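Side-chain contacts in protein Kinase A (Toxoplasma gondii, PDB 5J3U), which binds cyclic AMP through two tandem cyclic nucleotide-binding domains and probably restrains the kinase catalytic subunit: residues D135-L138 / K139-I143; R245-G248 / S249-D252; W112-R116 / D117-A121; G89-A92 / L93-A97. All blocks are in the same frame, centred on the assembly; numbering follows the deposited sequence.

Contact 1 (D135-L138 / K139-I143)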
loop_
_atom_site.group_PDB
_atom_site.type_symbol
_atom_site.label_atom_id
_atom_site.label_comp_id
_atom_site.label_asym_id
_atom_site.label_seq_id
_atom_site.Cartn_x
_atom_site.Cartn_y
_atom_site.Cartn_z
ATOM N N ASP A 135 10.063 1.356 -8.879
ATOM C CA ASP A 135 10.168 2.134 -10.088
ATOM C C ASP A 135 10.906 1.436 -11.237
ATOM O O ASP A 135 10.467 1.469 -12.370
ATOM C CB ASP A 135 10.797 3.452 -9.803
ATOM C CG ASP A 135 10.521 4.451 -10.903
ATOM O OD1 ASP A 135 9.324 4.592 -11.346
ATOM O OD2 ASP A 135 11.508 5.090 -11.279
ATOM N N SER A 136 12.026 0.798 -10.894
ATOM C CA SER A 136 12.799 -0.005 -11.800
ATOM C C SER A 136 12.035 -1.142 -12.373
ATOM O O SER A 136 12.012 -1.330 -13.612
ATOM C CB SER A 136 14.046 -0.477 -11.101
ATOM O OG SER A 136 14.784 -1.245 -11.988
ATOM N N PHE A 137 11.293 -1.837 -11.511
ATOM C CA PHE A 137 10.499 -2.998 -11.894
ATOM C C PHE A 137 9.447 -2.562 -12.881
ATOM O O PHE A 137 9.322 -3.169 -13.924
ATOM C CB PHE A 137 9.900 -3.617 -10.662
ATOM C CG PHE A 137 8.809 -4.615 -10.922
ATOM C CD1 PHE A 137 9.094 -5.781 -11.601
ATOM C CD2 PHE A 137 7.531 -4.385 -10.436
ATOM C CE1 PHE A 137 8.087 -6.734 -11.829
ATOM C CE2 PHE A 137 6.527 -5.322 -10.636
ATOM C CZ PHE A 137 6.814 -6.485 -11.342
ATOM N N LEU A 138 8.718 -1.525 -12.567
ATOM C CA LEU A 138 7.548 -1.126 -13.414
ATOM C C LEU A 138 8.005 -0.678 -14.785
ATOM O O LEU A 138 7.283 -0.736 -15.774
ATOM C CB LEU A 138 6.735 -0.006 -12.762
ATOM C CG LEU A 138 5.991 -0.315 -11.470
ATOM C CD1 LEU A 138 5.124 0.845 -11.062
ATOM C CD2 LEU A 138 5.121 -1.572 -11.611
ATOM N N LYS A 139 9.239 -0.201 -14.864
ATOM C CA LYS A 139 9.732 0.212 -16.147
ATOM C C LYS A 139 9.895 -0.954 -17.072
ATOM O O LYS A 139 9.971 -0.757 -18.274
ATOM C CB LYS A 139 11.045 1.021 -15.957
ATOM C CG LYS A 139 11.373 1.920 -17.090
ATOM C CD LYS A 139 12.811 2.406 -16.991
ATOM C CE LYS A 139 12.994 3.677 -17.820
ATOM N NZ LYS A 139 12.111 3.813 -19.024
ATOM N N SER A 140 9.937 -2.176 -16.560
ATOM C CA SER A 140 9.957 -3.348 -17.393
ATOM C C SER A 140 8.662 -4.137 -17.393
ATOM O O SER A 140 8.650 -5.286 -17.769
ATOM C CB SER A 140 11.157 -4.225 -16.986
ATOM O OG SER A 140 12.284 -3.389 -16.989
ATOM N N VAL A 141 7.567 -3.521 -16.989
ATOM C CA VAL A 141 6.233 -4.117 -17.079
ATOM C C VAL A 141 5.494 -3.430 -18.250
ATOM O O VAL A 141 5.063 -2.286 -18.144
ATOM C CB VAL A 141 5.491 -3.917 -15.743
ATOM C CG1 VAL A 141 4.028 -4.335 -15.807
ATOM C CG2 VAL A 141 6.206 -4.643 -14.595
ATOM N N HIS A 142 5.300 -4.143 -19.354
ATOM C CA HIS A 142 4.983 -3.445 -20.622
ATOM C C HIS A 142 3.632 -2.804 -20.767
ATOM O O HIS A 142 3.477 -1.843 -21.515
ATOM C CB HIS A 142 5.259 -4.399 -21.769
ATOM C CG HIS A 142 6.680 -4.759 -21.829
ATOM N ND1 HIS A 142 7.645 -3.798 -22.022
ATOM C CD2 HIS A 142 7.330 -5.907 -21.527
ATOM C CE1 HIS A 142 8.839 -4.370 -21.923
ATOM N NE2 HIS A 142 8.669 -5.650 -21.649
ATOM N N ILE A 143 2.685 -3.272 -19.993
ATOM C CA ILE A 143 1.378 -2.658 -19.993
ATOM C C ILE A 143 1.453 -1.222 -19.466
ATOM O O ILE A 143 0.595 -0.392 -19.791
ATOM C CB ILE A 143 0.402 -3.545 -19.177
ATOM C CG1 ILE A 143 -1.034 -3.228 -19.546
ATOM C CG2 ILE A 143 0.628 -3.484 -17.671
ATOM C CD1 ILE A 143 -1.493 -4.020 -20.717
HETATM O O HOH W 1 13.749 -1.113 -15.509
#

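Contact 2 (R245-G248 / S249-D252)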
loop_
_atom_site.group_PDB
_atom_site.type_symbol
_atom_site.label_atom_id
_atom_site.label_comp_id
_atom_site.label_asym_id
_atom_site.label_seq_id
_atom_site.Cartn_x
_atom_site.Cartn_y
_atom_site.Cartn_z
ATOM N N ARG A 245 -7.553 5.294 -9.760
ATOM C CA ARG A 245 -7.106 6.698 -9.745
ATOM C C ARG A 245 -5.763 6.952 -10.394
ATOM O O ARG A 245 -5.465 8.114 -10.701
ATOM C CB ARG A 245 -7.110 7.210 -8.342
ATOM C CG ARG A 245 -8.517 7.331 -7.831
ATOM C CD ARG A 245 -8.529 7.813 -6.424
ATOM N NE ARG A 245 -9.907 8.016 -5.998
ATOM C CZ ARG A 245 -10.262 8.441 -4.795
ATOM N NH1 ARG A 245 -9.342 8.781 -3.871
ATOM N NH2 ARG A 245 -11.560 8.581 -4.538
ATOM N N LEU A 246 -4.952 5.898 -10.582
ATOM C CA LEU A 246 -3.579 6.051 -11.050
ATOM C C LEU A 246 -3.268 5.399 -12.403
ATOM O O LEU A 246 -2.283 5.786 -13.053
ATOM C CB LEU A 246 -2.618 5.455 -10.021
ATOM C CG LEU A 246 -2.611 6.017 -8.605
ATOM C CD1 LEU A 246 -1.582 5.285 -7.768
ATOM C CD2 LEU A 246 -2.304 7.506 -8.623
ATOM N N MET A 247 -4.081 4.443 -12.851
ATOM C CA MET A 247 -3.722 3.674 -14.050
ATOM C C MET A 247 -4.127 4.391 -15.321
ATOM O O MET A 247 -3.656 4.043 -16.393
ATOM C CB MET A 247 -4.310 2.260 -14.022
ATOM C CG MET A 247 -3.732 1.381 -12.904
ATOM S SD MET A 247 -2.057 0.784 -13.327
ATOM C CE MET A 247 -2.553 -0.495 -14.457
ATOM N N GLY A 248 -4.939 5.443 -15.197
ATOM C CA GLY A 248 -5.316 6.200 -16.398
ATOM C C GLY A 248 -5.789 5.346 -17.534
ATOM O O GLY A 248 -6.556 4.401 -17.343
ATOM N N SER A 249 -5.339 5.661 -18.738
ATOM C CA SER A 249 -5.781 4.961 -19.936
ATOM C C SER A 249 -5.247 3.534 -20.040
ATOM O O SER A 249 -5.750 2.749 -20.885
ATOM C CB SER A 249 -5.473 5.792 -21.223
ATOM O OG SER A 249 -4.120 5.690 -21.594
ATOM N N VAL A 250 -4.325 3.135 -19.152
ATOM C CA VAL A 250 -3.952 1.703 -19.107
ATOM C C VAL A 250 -5.199 0.824 -18.801
ATOM O O VAL A 250 -5.274 -0.314 -19.226
ATOM C CB VAL A 250 -2.814 1.412 -18.137
ATOM C CG1 VAL A 250 -2.469 -0.071 -18.165
ATOM C CG2 VAL A 250 -1.596 2.239 -18.491
ATOM N N GLN A 251 -6.177 1.376 -18.119
ATOM C CA GLN A 251 -7.451 0.660 -17.875
ATOM C C GLN A 251 -8.175 0.303 -19.155
ATOM O O GLN A 251 -8.793 -0.796 -19.273
ATOM C CB GLN A 251 -8.361 1.501 -16.970
ATOM C CG GLN A 251 -7.758 1.734 -15.575
ATOM C CD GLN A 251 -8.528 2.773 -14.775
ATOM O OE1 GLN A 251 -8.162 3.983 -14.732
ATOM N NE2 GLN A 251 -9.583 2.331 -14.142
ATOM N N ASP A 252 -8.085 1.214 -20.131
ATOM C CA ASP A 252 -8.656 0.973 -21.471
ATOM C C ASP A 252 -7.885 -0.086 -22.199
ATOM O O ASP A 252 -8.488 -0.951 -22.866
ATOM C CB ASP A 252 -8.716 2.258 -22.317
ATOM C CG ASP A 252 -9.544 3.353 -21.696
ATOM O OD1 ASP A 252 -10.577 3.075 -21.054
ATOM O OD2 ASP A 252 -9.186 4.526 -21.899
#

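Contact 3 (W112-R116 / D117-A121)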
loop_
_atom_site.group_PDB
_atom_site.type_symbol
_atom_site.label_atom_id
_atom_site.label_comp_id
_atom_site.label_asym_id
_atom_site.label_seq_id
_atom_site.Cartn_x
_atom_site.Cartn_y
_atom_site.Cartn_z
ATOM N N TRP A 112 -0.099 6.245 17.019
ATOM C CA TRP A 112 1.155 5.701 17.456
ATOM C C TRP A 112 2.216 6.553 16.837
ATOM O O TRP A 112 2.181 6.836 15.653
ATOM C CB TRP A 112 1.313 4.271 17.008
ATOM C CG TRP A 112 0.299 3.392 17.609
ATOM C CD1 TRP A 112 -0.909 3.045 17.103
ATOM C CD2 TRP A 112 0.391 2.790 18.893
ATOM N NE1 TRP A 112 -1.586 2.244 17.991
ATOM C CE2 TRP A 112 -0.792 2.052 19.091
ATOM C CE3 TRP A 112 1.379 2.778 19.885
ATOM C CZ2 TRP A 112 -1.012 1.291 20.237
ATOM C CZ3 TRP A 112 1.158 2.027 21.001
ATOM C CH2 TRP A 112 -0.049 1.322 21.179
ATOM N N GLU A 113 3.145 6.957 17.645
ATOM C CA GLU A 113 4.189 7.906 17.294
ATOM C C GLU A 113 5.554 7.207 17.157
ATOM O O GLU A 113 5.924 6.436 18.040
ATOM C CB GLU A 113 4.239 8.965 18.399
ATOM C CG GLU A 113 5.368 9.977 18.248
ATOM C CD GLU A 113 5.396 11.034 19.349
ATOM O OE1 GLU A 113 4.334 11.405 19.849
ATOM O OE2 GLU A 113 6.503 11.479 19.704
ATOM N N LEU A 114 6.309 7.501 16.088
ATOM C CA LEU A 114 7.632 6.984 15.863
ATOM C C LEU A 114 8.625 8.116 15.750
ATOM O O LEU A 114 8.468 9.042 14.899
ATOM C CB LEU A 114 7.689 6.186 14.539
ATOM C CG LEU A 114 9.042 5.530 14.187
ATOM C CD1 LEU A 114 9.471 4.467 15.193
ATOM C CD2 LEU A 114 8.982 4.880 12.824
ATOM N N GLY A 115 9.696 8.042 16.534
ATOM C CA GLY A 115 10.740 9.067 16.490
ATOM C C GLY A 115 11.643 9.016 15.275
ATOM O O GLY A 115 11.815 7.979 14.632
ATOM N N ARG A 116 12.162 10.181 14.926
ATOM C CA ARG A 116 13.046 10.348 13.785
ATOM C C ARG A 116 14.276 9.430 13.840
ATOM O O ARG A 116 14.696 8.895 12.802
ATOM C CB ARG A 116 13.493 11.813 13.682
ATOM C CG ARG A 116 14.552 12.062 12.634
ATOM C CD ARG A 116 15.021 13.499 12.640
ATOM N NE ARG A 116 14.057 14.409 12.035
ATOM C CZ ARG A 116 13.926 14.658 10.725
ATOM N NH1 ARG A 116 14.663 14.013 9.820
ATOM N NH2 ARG A 116 13.025 15.567 10.305
ATOM N N ASP A 117 14.873 9.262 15.028
ATOM C CA ASP A 117 16.080 8.448 15.114
ATOM C C ASP A 117 15.796 6.979 14.754
ATOM O O ASP A 117 16.543 6.352 13.978
ATOM C CB ASP A 117 16.785 8.574 16.474
ATOM C CG ASP A 117 17.461 9.956 16.676
ATOM O OD1 ASP A 117 17.749 10.691 15.690
ATOM O OD2 ASP A 117 17.714 10.288 17.854
ATOM N N THR A 118 14.701 6.450 15.254
ATOM C CA THR A 118 14.348 5.048 14.965
ATOM C C THR A 118 13.954 4.916 13.488
ATOM O O THR A 118 14.360 3.984 12.823
ATOM C CB THR A 118 13.248 4.533 15.901
ATOM O OG1 THR A 118 13.723 4.667 17.254
ATOM C CG2 THR A 118 12.905 3.061 15.616
ATOM N N PHE A 119 13.180 5.869 13.010
ATOM C CA PHE A 119 12.857 5.898 11.586
ATOM C C PHE A 119 14.114 5.896 10.698
ATOM O O PHE A 119 14.233 5.095 9.748
ATOM C CB PHE A 119 11.962 7.076 11.279
ATOM C CG PHE A 119 11.600 7.165 9.836
ATOM C CD1 PHE A 119 10.580 6.361 9.321
ATOM C CD2 PHE A 119 12.278 8.025 9.000
ATOM C CE1 PHE A 119 10.219 6.448 7.969
ATOM C CE2 PHE A 119 11.942 8.096 7.637
ATOM C CZ PHE A 119 10.919 7.316 7.151
ATOM N N ASN A 120 15.060 6.764 11.019
ATOM C CA ASN A 120 16.331 6.813 10.297
ATOM C C ASN A 120 17.107 5.560 10.361
ATOM O O ASN A 120 17.614 5.114 9.348
ATOM C CB ASN A 120 17.234 7.992 10.745
ATOM C CG ASN A 120 16.735 9.322 10.228
ATOM O OD1 ASN A 120 15.839 9.376 9.369
ATOM N ND2 ASN A 120 17.271 10.400 10.769
ATOM N N ALA A 121 17.188 4.953 11.541
ATOM C CA ALA A 121 17.973 3.723 11.710
ATOM C C ALA A 121 17.381 2.473 11.025
ATOM O O ALA A 121 18.109 1.694 10.447
ATOM C CB ALA A 121 18.131 3.445 13.202
#

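Contact 4 (G89-A92 / L93-A97). With CMP (adenosine-3',5'-cyclic-monophosphate), chain C.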
loop_
_atom_site.group_PDB
_atom_site.type_symbol
_atom_site.label_atom_id
_atom_site.label_comp_id
_atom_site.label_asym_id
_atom_site.label_seq_id
_atom_site.Cartn_x
_atom_site.Cartn_y
_atom_site.Cartn_z
ATOM N N GLY A 89 2.892 12.762 8.732
ATOM C CA GLY A 89 4.101 13.361 9.275
ATOM C C GLY A 89 5.366 12.703 8.852
ATOM O O GLY A 89 6.391 12.940 9.464
ATOM N N GLU A 90 5.323 11.903 7.785
ATOM C CA GLU A 90 6.511 11.169 7.280
ATOM C C GLU A 90 7.399 12.004 6.341
ATOM O O GLU A 90 8.610 11.745 6.201
ATOM C CB GLU A 90 6.068 9.856 6.576
ATOM C CG GLU A 90 5.634 9.965 5.112
ATOM C CD GLU A 90 4.311 10.676 4.845
ATOM O OE1 GLU A 90 3.678 11.333 5.749
ATOM O OE2 GLU A 90 3.873 10.562 3.682
ATOM N N LEU A 91 6.808 13.009 5.691
ATOM C CA LEU A 91 7.566 13.777 4.705
ATOM C C LEU A 91 8.735 14.503 5.320
ATOM O O LEU A 91 9.815 14.478 4.773
ATOM C CB LEU A 91 6.671 14.753 3.902
ATOM C CG LEU A 91 5.498 14.148 3.171
ATOM C CD1 LEU A 91 4.672 15.223 2.468
ATOM C CD2 LEU A 91 6.044 13.123 2.162
ATOM N N ALA A 92 8.548 15.134 6.478
ATOM C CA ALA A 92 9.640 15.834 7.155
ATOM C C ALA A 92 10.793 14.901 7.512
ATOM O O ALA A 92 11.966 15.299 7.529
ATOM C CB ALA A 92 9.116 16.509 8.392
ATOM N N LEU A 93 10.450 13.649 7.782
ATOM C CA LEU A 93 11.459 12.615 8.094
ATOM C C LEU A 93 12.075 12.070 6.792
ATOM O O LEU A 93 13.291 11.857 6.700
ATOM C CB LEU A 93 10.814 11.496 8.916
ATOM C CG LEU A 93 10.818 11.716 10.447
ATOM C CD1 LEU A 93 10.263 13.080 10.825
ATOM C CD2 LEU A 93 10.084 10.558 11.161
ATOM N N LEU A 94 11.250 11.819 5.788
ATOM C CA LEU A 94 11.809 11.276 4.511
ATOM C C LEU A 94 12.739 12.257 3.818
ATOM O O LEU A 94 13.774 11.859 3.301
ATOM C CB LEU A 94 10.728 10.885 3.530
ATOM C CG LEU A 94 10.030 9.561 3.677
ATOM C CD1 LEU A 94 8.834 9.548 2.731
ATOM C CD2 LEU A 94 10.975 8.388 3.384
ATOM N N TYR A 95 12.392 13.541 3.833
ATOM C CA TYR A 95 13.122 14.539 3.039
ATOM C C TYR A 95 13.894 15.573 3.859
ATOM O O TYR A 95 14.505 16.461 3.279
ATOM C CB TYR A 95 12.140 15.201 2.048
ATOM C CG TYR A 95 11.420 14.177 1.193
ATOM C CD1 TYR A 95 12.121 13.369 0.293
ATOM C CD2 TYR A 95 10.064 13.977 1.313
ATOM C CE1 TYR A 95 11.480 12.404 -0.463
ATOM C CE2 TYR A 95 9.423 13.011 0.564
ATOM C CZ TYR A 95 10.132 12.242 -0.326
ATOM O OH TYR A 95 9.452 11.301 -1.045
ATOM N N ASN A 96 13.891 15.467 5.195
ATOM C CA ASN A 96 14.614 16.403 6.063
ATOM C C ASN A 96 14.194 17.867 5.834
ATOM O O ASN A 96 15.011 18.776 5.680
ATOM C CB ASN A 96 16.127 16.175 5.943
ATOM C CG ASN A 96 16.540 14.849 6.536
ATOM O OD1 ASN A 96 15.912 14.370 7.472
ATOM N ND2 ASN A 96 17.580 14.246 5.990
ATOM N N ALA A 97 12.887 18.076 5.848
ATOM C CA ALA A 97 12.289 19.347 5.507
ATOM C C ALA A 97 11.299 19.764 6.585
ATOM O O ALA A 97 10.830 18.928 7.358
ATOM C CB ALA A 97 11.579 19.208 4.191
HETATM P P CMP C . 4.911 16.316 7.046
HETATM O O1P CMP C . 5.272 17.436 6.026
HETATM O O2P CMP C . 6.052 15.824 7.894
HETATM O "O5'" CMP C . 3.809 17.036 7.972
HETATM C "C5'" CMP C . 2.580 17.400 7.343
HETATM C "C4'" CMP C . 1.963 16.153 6.749
HETATM O "O4'" CMP C . 0.709 16.292 6.150
HETATM C "C3'" CMP C . 2.855 15.531 5.710
HETATM O "O3'" CMP C . 4.068 15.126 6.345
HETATM C "C2'" CMP C . 1.909 14.476 5.221
HETATM O "O2'" CMP C . 1.967 13.313 6.025
HETATM C "C1'" CMP C . 0.537 15.136 5.338
HETATM N N9 CMP C . -0.019 15.540 4.025
HETATM C C8 CMP C . -1.166 15.015 3.483
HETATM N N7 CMP C . -1.385 15.563 2.249
HETATM C C5 CMP C . -0.391 16.379 1.989
HETATM C C6 CMP C . -0.043 17.247 0.839
HETATM N N6 CMP C . -0.839 17.310 -0.255
HETATM N N1 CMP C . 1.080 17.954 0.950
HETATM C C2 CMP C . 1.930 17.906 2.017
HETATM N N3 CMP C . 1.667 17.150 3.114
HETATM C C4 CMP C . 0.533 16.386 3.151
#

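Contact 1 (D135-L138 / K139-I143)
The C-terminal end of the long helix 116-138, where the chain unwinds through a type I turn from Leu138 to Val141, brings Val141 back against Phe137. CG2 of Val141 lies over one face of the Phe137 ring, 3.9 Å from the ring centroid and 16° off the normal, a CH-pi contact displaced toward the rim where CZ is the nearest ring atom. A chi1 of 166° puts the Phe137 ring on the side of its own carbonyl, where the Val141 methyl can meet both, CG2 lying 3.5 Å from Phe137 O. Successive carbonyls close the helix. Lys139 N bonds to Asp135 O and weakly to Ser136 O. Ser140 N follows on Phe137 O at 2.9 Å, and Val141 N on Leu138 O completes the turn. A water donates to Ser136 O at 2.6 Å and also hydrogen-bonds Ser140 OG, bridging the exposed side of the turn. On the buried side Leu138 packs on Arg152, Val155 and Ala156 of helix 149-157, while Phe137, Leu138 and Val141 all meet Ile182, so the helix end is seated between helix 149-157 and strand 179-183, the latter part of the second cyclic nucleotide-binding domain.

Contact 2 (R245-G248 / S249-D252)
Met247 and Gly248 supply every contact that the first half of this link, between helices 240-246 and 250-257, makes with the second. The Met247 side chain bends at both chi2 and chi3 (each -77°), which swings its terminal methyl over to Val250, CE lying 3.7 Å from CG1. Nearer the backbone, Met247 CB rests on Gln251 CG at 3.8 Å. The Met247 carbonyl oxygen O accepts the backbone N-H of Val250, N to O 3.0 Å, closing a type II' turn from Met247 to Val250, and the CG2 methyl of Val250 packs against the same oxygen at 3.4 Å. Gly248 follows with positive phi (49°), a backbone shape that favours glycine at this corner. Its carbonyl oxygen receives Gln251 N at 3.1 Å, while CB and CG of Gln251 lie alongside that oxygen, each at 3.4 Å. Beyond the turn, Met247 touches Leu144, Val250 reaches Ile143 and Met147, and Gln251 leans on Phe243 and Lys244 of the preceding helix. Two consecutive carbonyls thus have their hydrogen-bonding needs met by Val250 N and Gln251 N, and with the buried, apolar Met247-Val250 pair these main-chain bonds hold the link compact.

Contact 3 (W112-R116 / D117-A121)
Arg116 meets Asn120 one helical turn further on, just where strand 109-115 passes into helix 116-138. From CB, which lies 3.2 Å from Asp117 N, the chain runs to CG, anti to the backbone N (chi1 173°), and there touches the amide of Asn120, CG to ND2 being 3.7 Å. It then bends at chi3 (-75°), turning the guanidinium so that its plane lies 64° from that of the Asn120 amide. NE forms a salt bridge with Glu56, and NH2 bonds to the carbonyls of Gly55 and Ala92. In the backbone, Gly115 O, at the N-cap position, accepts Phe119 N at 3.0 Å, and Arg116 O accepts Asn120 N at 2.8 Å. Asn120 OD1, buried here, has no hydrogen-bond partner in the model. On the inner side the two Leu114 methyls divide their contacts: CD1 packs on Thr118 CG2 at 3.7 Å, while CD2 reaches Phe119 CB at 4.0 Å and sits at the edge of its ring. CG of Arg116 thus rests on Asn120 while its charged end, held by Glu56, Gly55 O and Ala92 O, joins the start of the helix to the Gly55-Glu56 loop and to the helix of the cyclic AMP site.

Contact 4 (G89-A92 / L93-A97)
Leu91 and Tyr95 make the main apolar contact along this short helix: Leu91 CD2 approaches the edge of the Tyr95 ring in its plane, 3.7 Å from CE2, while Leu94 CB lies over the centre of one face of that ring. One residue earlier, Leu94 CD1 packs against Glu90 CG at 4.0 Å. The other branch of Leu91 turns to the nucleotide, CD1 lying 3.6 Å from the adenine N3 of cyclic AMP. Backbone hydrogen bonds give the segment its helical form, with Leu94 N on Glu90 O at 2.7 Å and Tyr95 N on Leu91 O; Ala97 N adds a weak bond to Ala92 O after Asn96 leaves the helix with positive phi. In this family, and with cyclic AMP bound here, residues 89-97 include the short helix of the phosphate-binding cassette, the signature of cyclic nucleotide-binding domains, which wraps the ribose phosphate. Polar contacts to the ligand come from its N-terminal part. The ribose O2' accepts Gly89 N at 2.9 Å and donates to Glu90 OE1 at 2.6 Å, so one hydroxyl is held by two hydrogen bonds. With Glu90 CG between its backbone N and carbonyl carbon (chi1 84°) and a bend at chi2, the carboxylate turns back to that hydroxyl. Ala92 N donates to phosphate O2P at 3.0 Å, and the helix N terminus would favour the negative charge there. Arg99 NH1 and Ala100 N also bond to the nucleotide, while Lys124 bonds to the carbonyls of Leu93 and Leu94.

Overall arrangement
Each contact closes only a short local turn, and the four follow one another along the chain without nesting or crossing. Contact 4 comes first, in the nucleotide site of the N-terminal domain, and contact 3 follows where that domain's strand 109-115 enters helix 116-138. These two touch, their centres about 11 Å apart, with Phe119 packed on Leu93. Helix 116-138 then leads to contact 1, against the second domain; the centres of contacts 1 and 3 are about 31 Å apart. Contact 2, near the C terminus, touches contact 1 through Ile143 and Val250, joining the loop after the long helix to helix 250-257.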